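Local coordinates for toxin PAU_02230 (Photorhabdus asymbiotica subsp. asymbiotica ATCC 43949, PDB 6HV6), which is a bacterial protein toxin, modelled here as a mixed helix-and-sheet domain with an antiparallel sheet flanked by helices, at residues A[173-178]-A[326-330]; A[202-206]-A[307-311]; A[286-291]-A[331-336]. The protein carries 1 engineered substitution. One frame throughout, in Å; residues are numbered along the deposited sequence.

Contact 1. Residues A[173-178]-A[326-330]; sequences WKKSAN and FFQKK
K330 reaches from helix 320-334 across the indole of W173 to the hydroxyl of S176, and its course from CB shows how a long side chain can be bent to fit between two helices. From CB the chain turns to set CG beside the backbone N (chi1 -67°), where CG lies over one face of the F326 ring. CD then passes obliquely by the pyrrole part of the indole, 3.4 Å from W173 NE1. CE and finally NZ swing to the serine, and K330 NZ donates to S176 OG at 2.8 Å while a second bond leads to Q333 OE1. S176 OG is gripped twice, because it also donates to W173 O (2.6 Å), back in its own helical turn.

The two helices, 144-176 and 320-334, lie against the central antiparallel sheet, where W173 and F326 both rest on F307 and A315. Between them F326 is wedged on several sides. Its edge meets the face of W173 in a T-shaped stack, centroids 5.2 Å apart and planes at 72°. A177 CB makes a CH-pi contact 3.9 Å from the F326 centroid, on the face opposite K330 CG, and S176 OG sits in plane at the ring's rim. A177 is the centre of an inverse gamma turn. Closer to solvent, K329 NZ donates to S176 O at 2.8 Å, lying in the carbonyl plane, and its positive charge would probably polarise that carbonyl.

Contact 2. Residues A[202-206]-A[307-311]; sequences ESVLM and FYDPN. With EDO (1,2-ethanediol), chain G.
Y308 drives its ring into helix 199-211 at about a right angle to the side chain of M206, and E202, S203 and M206 meet different parts of the ring. M206 CB and CG lie on the CD2-CE2 side, with M206 CB 3.5 Å from Y308 CE2. The first torsion of M206, -174°, turns CG away from the backbone N, and bends further out fold the chain back above the ring in a Met-aromatic contact: M206 SD stands at some distance over the face, 5.2 Å from the Y308 centroid and close to the normal, and CE also lies over this face. On the opposite face is the backbone N of P310. The ring's edge points at the helix backbone, E202 O being 3.5 Å from Y308 CE2, while the phenol oxygen rests against E202 CB.

Helix 199-211 is thus layered on strand 304-309 of an antiparallel sheet, as in alpha+beta folds, their short segments running 147° apart with axes 9.4 Å from each other. Where the strand ends, P310 takes over the contact. Its CB lies 3.3 Å from E202 OE1, the two side chains at a slant to each other, and its CG touches S203 OG, a hydroxyl whose main partner is A199 O.

P310 sits within an Asx turn: N311 N donates to D309 OD1 (3.0 Å), approaching from well above the carboxylate plane. N311 ND2 hydrogen-bonds to Y334 OH and, nearly straight (172°), to O1 of a 1,2-ethanediol probably from the crystallisation liquor, while N311 OD1 accepts from Q188 NE2.

Contact 3. Residues A[286-291]-A[331-336]; sequences APKHTM and MQQYDF
A type II turn from A286 to H289, closed by backbone bonds in both directions between these two residues, meets the end of helix 320-334, which finishes in a Schellman motif as D335 adopts positive phi. F336, just past that motif, is clasped by both segments. P287 slides past it over one face, with P287 CD 3.8 Å from the F336 centroid in a CH-pi contact, and Y334 CB lies over the centre of the opposite face. A286 CB comes in obliquely, 3.7 Å from F336 CE2.

Deeper in, the ends of M291 and M331 meet, M291 SD lying 3.5 Å from M331 CE; the same sulfur approaches the Y334 ring obliquely as a Met-aromatic contact. The side chains of H289 and Y334 lie roughly perpendicular, with ring planes at 60° and centroids 5.6 Å apart, and their polar ends share D309 as a partner. A histidine at the start of one strand joined to an aspartate on its antiparallel neighbour is consistent with a papain-like fold.

Overall arrangement
The three contacts bind one sheet to helices on its two sides. Contacts 1 and 3 use consecutive turns of helix 320-334, their centres about 13 Å apart. Contact 2 is nested in the loop closed by contact 1, and the two join through F307: F326 CE2 is 3.7 Å from F307 CD2. Contacts 2 and 3 meet through neighbouring strands 304-309 and 289-296, where D309 OD1 lies 2.7 Å from H289 NE2 and D309 OD2 2.5 Å from Y334 OH, both probable hydrogen bonds. Near contacts 2 and 3, 1,2-ethanediol hydrogen-bonds to N311 and 4-(2-hydroxyethyl)-1-piperazine ethanesulfonic acid to T290; both probably came from the crystallisation liquor, though such molecules often mark pockets.

Contact 1. Residues A[173-178]-A[326-330]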
# COMPACT_ATOMS: atom_id res chain seq x y z
N TRP A 173 -10.14 -8.19 -3.42
CA TRP A 173 -9.44 -8.03 -4.68
C TRP A 173 -9.09 -9.39 -5.28
O TRP A 173 -9.28 -9.62 -6.48
CB TRP A 173 -8.17 -7.21 -4.44
CG TRP A 173 -7.42 -6.72 -5.66
CD1 TRP A 173 -7.63 -5.54 -6.32
CD2 TRP A 173 -6.28 -7.33 -6.28
NE1 TRP A 173 -6.69 -5.39 -7.34
CE2 TRP A 173 -5.86 -6.48 -7.33
CE3 TRP A 173 -5.57 -8.52 -6.06
CZ2 TRP A 173 -4.77 -6.79 -8.17
CZ3 TRP A 173 -4.49 -8.83 -6.88
CH2 TRP A 173 -4.10 -7.96 -7.92
N LYS A 174 -8.57 -10.29 -4.45
CA LYS A 174 -8.27 -11.64 -4.91
C LYS A 174 -9.51 -12.33 -5.46
O LYS A 174 -9.48 -12.93 -6.54
CB LYS A 174 -7.65 -12.46 -3.78
CG LYS A 174 -7.46 -13.92 -4.10
CD LYS A 174 -6.62 -14.62 -3.04
CE LYS A 174 -6.41 -16.09 -3.41
NZ LYS A 174 -5.25 -16.69 -2.68
N LYS A 175 -10.63 -12.24 -4.73
CA LYS A 175 -11.87 -12.86 -5.20
C LYS A 175 -12.33 -12.26 -6.51
O LYS A 175 -12.90 -12.96 -7.35
CB LYS A 175 -12.96 -12.75 -4.13
CG LYS A 175 -12.76 -13.72 -2.98
CD LYS A 175 -13.61 -13.40 -1.76
CE LYS A 175 -13.20 -14.26 -0.57
NZ LYS A 175 -13.92 -13.91 0.68
N SER A 176 -12.08 -10.96 -6.72
CA SER A 176 -12.52 -10.32 -7.95
C SER A 176 -11.71 -10.76 -9.17
O SER A 176 -12.10 -10.45 -10.29
CB SER A 176 -12.44 -8.81 -7.80
OG SER A 176 -11.10 -8.36 -7.90
N ALA A 177 -10.58 -11.45 -8.97
CA ALA A 177 -9.74 -11.91 -10.07
C ALA A 177 -10.13 -13.34 -10.48
O ALA A 177 -9.32 -14.26 -10.50
CB ALA A 177 -8.27 -11.83 -9.67
N ASN A 178 -11.40 -13.52 -10.82
CA ASN A 178 -11.95 -14.87 -10.94
C ASN A 178 -11.35 -15.67 -12.10
O ASN A 178 -11.45 -16.90 -12.09
CB ASN A 178 -13.47 -14.83 -11.08
CG ASN A 178 -13.92 -14.07 -12.31
OD1 ASN A 178 -13.49 -12.94 -12.55
ND2 ASN A 178 -14.80 -14.68 -13.10
N PHE A 326 -9.43 -7.90 -16.32
CA PHE A 326 -9.30 -7.65 -14.89
C PHE A 326 -8.69 -6.28 -14.64
O PHE A 326 -9.18 -5.51 -13.81
CB PHE A 326 -8.46 -8.75 -14.26
CG PHE A 326 -8.23 -8.57 -12.80
CD1 PHE A 326 -9.29 -8.65 -11.91
CD2 PHE A 326 -6.96 -8.32 -12.32
CE1 PHE A 326 -9.09 -8.48 -10.56
CE2 PHE A 326 -6.75 -8.14 -10.95
CZ PHE A 326 -7.81 -8.23 -10.08
N PHE A 327 -7.61 -5.96 -15.35
CA PHE A 327 -6.97 -4.65 -15.20
C PHE A 327 -7.95 -3.52 -15.49
O PHE A 327 -8.00 -2.52 -14.76
CB PHE A 327 -5.74 -4.57 -16.12
CG PHE A 327 -5.13 -3.20 -16.22
CD1 PHE A 327 -4.15 -2.79 -15.32
CD2 PHE A 327 -5.53 -2.32 -17.22
CE1 PHE A 327 -3.59 -1.52 -15.41
CE2 PHE A 327 -4.97 -1.05 -17.31
CZ PHE A 327 -4.00 -0.65 -16.41
N GLN A 328 -8.75 -3.65 -16.55
CA GLN A 328 -9.70 -2.59 -16.86
C GLN A 328 -10.75 -2.45 -15.76
O GLN A 328 -11.12 -1.33 -15.39
CB GLN A 328 -10.38 -2.83 -18.20
CG GLN A 328 -11.42 -1.76 -18.53
CD GLN A 328 -12.04 -1.92 -19.90
OE1 GLN A 328 -12.29 -3.04 -20.35
NE2 GLN A 328 -12.30 -0.80 -20.57
N LYS A 329 -11.24 -3.57 -15.23
CA LYS A 329 -12.19 -3.51 -14.12
C LYS A 329 -11.58 -2.80 -12.92
O LYS A 329 -12.25 -2.01 -12.24
CB LYS A 329 -12.64 -4.92 -13.76
CG LYS A 329 -13.64 -5.00 -12.62
CD LYS A 329 -14.19 -6.42 -12.48
CE LYS A 329 -13.15 -7.39 -11.93
NZ LYS A 329 -13.68 -8.80 -11.92
N LYS A 330 -10.29 -3.05 -12.65
CA LYS A 330 -9.65 -2.40 -11.51
C LYS A 330 -9.42 -0.91 -11.75
O LYS A 330 -9.47 -0.12 -10.81
CB LYS A 330 -8.34 -3.12 -11.18
CG LYS A 330 -8.53 -4.56 -10.67
CD LYS A 330 -9.32 -4.59 -9.34
CE LYS A 330 -10.65 -5.31 -9.48
NZ LYS A 330 -11.29 -5.54 -8.14

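Contact 2. Residues A[202-206]-A[307-311]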
# COMPACT_ATOMS: atom_id res chain seq x y z
N GLU A 202 8.45 -0.31 -6.20
CA GLU A 202 7.93 -1.67 -6.08
C GLU A 202 7.64 -2.25 -7.46
O GLU A 202 8.01 -3.39 -7.75
CB GLU A 202 6.67 -1.67 -5.19
CG GLU A 202 7.02 -1.49 -3.71
CD GLU A 202 5.86 -0.99 -2.86
OE1 GLU A 202 4.80 -0.61 -3.40
OE2 GLU A 202 6.02 -0.98 -1.63
N SER A 203 6.98 -1.47 -8.32
CA SER A 203 6.65 -1.94 -9.66
C SER A 203 7.90 -2.23 -10.48
O SER A 203 8.00 -3.28 -11.13
CB SER A 203 5.79 -0.90 -10.37
OG SER A 203 4.52 -0.76 -9.75
N VAL A 204 8.87 -1.32 -10.46
CA VAL A 204 10.12 -1.51 -11.21
C VAL A 204 10.87 -2.73 -10.69
O VAL A 204 11.37 -3.54 -11.48
CB VAL A 204 10.99 -0.24 -11.13
CG1 VAL A 204 12.39 -0.52 -11.69
CG2 VAL A 204 10.33 0.90 -11.88
N LEU A 205 10.97 -2.88 -9.37
CA LEU A 205 11.70 -4.01 -8.80
C LEU A 205 11.00 -5.33 -9.10
O LEU A 205 11.64 -6.34 -9.41
CB LEU A 205 11.87 -3.81 -7.28
CG LEU A 205 12.82 -4.76 -6.54
CD1 LEU A 205 14.25 -4.56 -7.02
CD2 LEU A 205 12.72 -4.57 -5.01
N MET A 206 9.67 -5.35 -9.00
CA MET A 206 8.91 -6.57 -9.29
C MET A 206 8.97 -6.93 -10.78
O MET A 206 8.89 -8.11 -11.14
CB MET A 206 7.46 -6.40 -8.84
CG MET A 206 6.60 -7.66 -8.98
SD MET A 206 7.23 -9.03 -8.01
CE MET A 206 6.71 -8.55 -6.35
N PHE A 307 -0.66 -9.03 -13.65
CA PHE A 307 -0.96 -7.66 -13.24
C PHE A 307 -0.51 -7.50 -11.79
O PHE A 307 -1.02 -8.20 -10.91
CB PHE A 307 -2.46 -7.36 -13.38
CG PHE A 307 -2.88 -6.02 -12.80
CD1 PHE A 307 -2.08 -4.89 -12.93
CD2 PHE A 307 -4.09 -5.89 -12.14
CE1 PHE A 307 -2.47 -3.66 -12.40
CE2 PHE A 307 -4.50 -4.67 -11.61
CZ PHE A 307 -3.68 -3.56 -11.74
N TYR A 308 0.45 -6.61 -11.55
CA TYR A 308 0.93 -6.30 -10.21
C TYR A 308 0.43 -4.91 -9.82
O TYR A 308 0.85 -3.91 -10.42
CB TYR A 308 2.46 -6.35 -10.12
CG TYR A 308 3.05 -5.86 -8.80
CD1 TYR A 308 2.45 -6.17 -7.58
CD2 TYR A 308 4.20 -5.09 -8.76
CE1 TYR A 308 2.99 -5.75 -6.37
CE2 TYR A 308 4.74 -4.66 -7.55
CZ TYR A 308 4.13 -4.99 -6.38
OH TYR A 308 4.66 -4.56 -5.19
N ASP A 309 -0.48 -4.86 -8.85
CA ASP A 309 -0.86 -3.59 -8.23
C ASP A 309 -0.24 -3.54 -6.85
O ASP A 309 -0.67 -4.28 -5.95
CB ASP A 309 -2.38 -3.45 -8.13
CG ASP A 309 -2.82 -2.10 -7.55
OD1 ASP A 309 -1.99 -1.34 -7.04
OD2 ASP A 309 -4.03 -1.80 -7.64
N PRO A 310 0.78 -2.69 -6.63
CA PRO A 310 1.40 -2.59 -5.30
C PRO A 310 0.44 -2.40 -4.15
O PRO A 310 0.77 -2.78 -3.02
CB PRO A 310 2.31 -1.37 -5.46
CG PRO A 310 2.76 -1.46 -6.90
CD PRO A 310 1.49 -1.89 -7.64
N ASN A 311 -0.75 -1.83 -4.39
CA ASN A 311 -1.72 -1.68 -3.31
C ASN A 311 -2.32 -3.01 -2.87
O ASN A 311 -2.83 -3.10 -1.75
CB ASN A 311 -2.86 -0.74 -3.73
CG ASN A 311 -2.49 0.72 -3.61
OD1 ASN A 311 -1.61 1.08 -2.83
ND2 ASN A 311 -3.15 1.58 -4.39
C1 EDO G . -3.18 5.51 -5.04
O1 EDO G . -2.72 4.55 -4.09
C2 EDO G . -4.58 5.12 -5.51
O2 EDO G . -5.47 5.16 -4.40

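Contact 3. Residues A[286-291]-A[331-336]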
# COMPACT_ATOMS: atom_id res chain seq x y z
N ALA A 286 -0.40 6.03 -13.35
CA ALA A 286 -1.79 6.40 -13.08
C ALA A 286 -1.78 7.54 -12.07
O ALA A 286 -0.71 7.87 -11.55
CB ALA A 286 -2.57 5.19 -12.54
N PRO A 287 -2.93 8.20 -11.77
CA PRO A 287 -2.90 9.31 -10.80
C PRO A 287 -2.30 8.91 -9.46
O PRO A 287 -2.88 8.11 -8.73
CB PRO A 287 -4.38 9.69 -10.67
CG PRO A 287 -4.94 9.40 -12.03
CD PRO A 287 -4.23 8.13 -12.47
N LYS A 288 -1.11 9.45 -9.16
CA LYS A 288 -0.41 9.20 -7.89
C LYS A 288 -0.23 7.71 -7.60
O LYS A 288 -0.25 7.28 -6.45
CB LYS A 288 -1.13 9.89 -6.73
CG LYS A 288 -1.15 11.40 -6.85
CD LYS A 288 -2.04 12.04 -5.80
CE LYS A 288 -1.97 13.56 -5.88
NZ LYS A 288 -0.59 14.06 -5.63
N HIS A 289 -0.02 6.92 -8.65
CA HIS A 289 0.11 5.49 -8.48
C HIS A 289 0.92 4.91 -9.62
O HIS A 289 0.96 5.47 -10.72
CB HIS A 289 -1.27 4.81 -8.41
CG HIS A 289 -1.23 3.40 -7.87
ND1 HIS A 289 -0.36 3.01 -6.87
CD2 HIS A 289 -1.98 2.31 -8.17
CE1 HIS A 289 -0.56 1.73 -6.60
NE2 HIS A 289 -1.54 1.28 -7.37
N THR A 290 1.57 3.79 -9.35
CA THR A 290 2.30 3.06 -10.37
C THR A 290 1.95 1.59 -10.24
O THR A 290 1.82 1.07 -9.13
CB THR A 290 3.82 3.24 -10.24
OG1 THR A 290 4.15 4.63 -10.24
CG2 THR A 290 4.57 2.52 -11.39
N MET A 291 1.79 0.92 -11.38
CA MET A 291 1.48 -0.49 -11.37
C MET A 291 2.33 -1.14 -12.47
O MET A 291 3.16 -0.50 -13.10
CB MET A 291 -0.02 -0.72 -11.55
CG MET A 291 -0.90 -0.17 -10.39
SD MET A 291 -2.59 0.08 -10.94
CE MET A 291 -2.39 1.57 -11.91
N MET A 331 -9.16 -0.50 -12.99
CA MET A 331 -9.02 0.93 -13.24
C MET A 331 -10.34 1.65 -13.03
O MET A 331 -10.38 2.75 -12.45
CB MET A 331 -8.49 1.16 -14.66
CG MET A 331 -7.05 0.63 -14.90
SD MET A 331 -5.78 1.16 -13.70
CE MET A 331 -5.73 -0.22 -12.56
N GLN A 332 -11.44 1.05 -13.47
CA GLN A 332 -12.74 1.66 -13.21
C GLN A 332 -13.05 1.69 -11.72
O GLN A 332 -13.64 2.65 -11.23
CB GLN A 332 -13.81 0.91 -14.00
CG GLN A 332 -13.44 0.87 -15.48
CD GLN A 332 -14.54 0.33 -16.35
OE1 GLN A 332 -15.28 -0.57 -15.95
NE2 GLN A 332 -14.67 0.88 -17.55
N GLN A 333 -12.62 0.66 -10.98
CA GLN A 333 -12.79 0.66 -9.53
C GLN A 333 -12.02 1.81 -8.87
O GLN A 333 -12.50 2.43 -7.92
CB GLN A 333 -12.34 -0.69 -8.96
CG GLN A 333 -12.65 -0.89 -7.48
CD GLN A 333 -12.11 -2.22 -6.94
OE1 GLN A 333 -10.96 -2.59 -7.20
NE2 GLN A 333 -12.94 -2.93 -6.19
N TYR A 334 -10.80 2.09 -9.35
CA TYR A 334 -10.09 3.29 -8.92
C TYR A 334 -10.75 4.57 -9.42
O TYR A 334 -10.40 5.65 -8.94
CB TYR A 334 -8.66 3.29 -9.43
CG TYR A 334 -7.66 2.50 -8.64
CD1 TYR A 334 -7.39 2.80 -7.30
CD2 TYR A 334 -6.93 1.48 -9.24
CE1 TYR A 334 -6.43 2.09 -6.58
CE2 TYR A 334 -5.97 0.76 -8.53
CZ TYR A 334 -5.73 1.06 -7.20
OH TYR A 334 -4.77 0.35 -6.50
N ASP A 335 -11.63 4.48 -10.42
CA ASP A 335 -12.21 5.66 -11.08
C ASP A 335 -11.14 6.54 -11.72
O ASP A 335 -11.24 7.77 -11.72
CB ASP A 335 -13.06 6.49 -10.11
CG ASP A 335 -14.12 7.31 -10.82
OD1 ASP A 335 -14.83 6.73 -11.68
OD2 ASP A 335 -14.25 8.52 -10.52
N PHE A 336 -10.09 5.91 -12.25
CA PHE A 336 -9.10 6.66 -13.03
C PHE A 336 -9.64 6.91 -14.43
O PHE A 336 -10.03 5.96 -15.11
CB PHE A 336 -7.80 5.87 -13.15
CG PHE A 336 -7.04 5.71 -11.86
CD1 PHE A 336 -7.14 6.66 -10.85
CD2 PHE A 336 -6.22 4.61 -11.65
CE1 PHE A 336 -6.44 6.52 -9.67
CE2 PHE A 336 -5.51 4.47 -10.46
CZ PHE A 336 -5.62 5.42 -9.48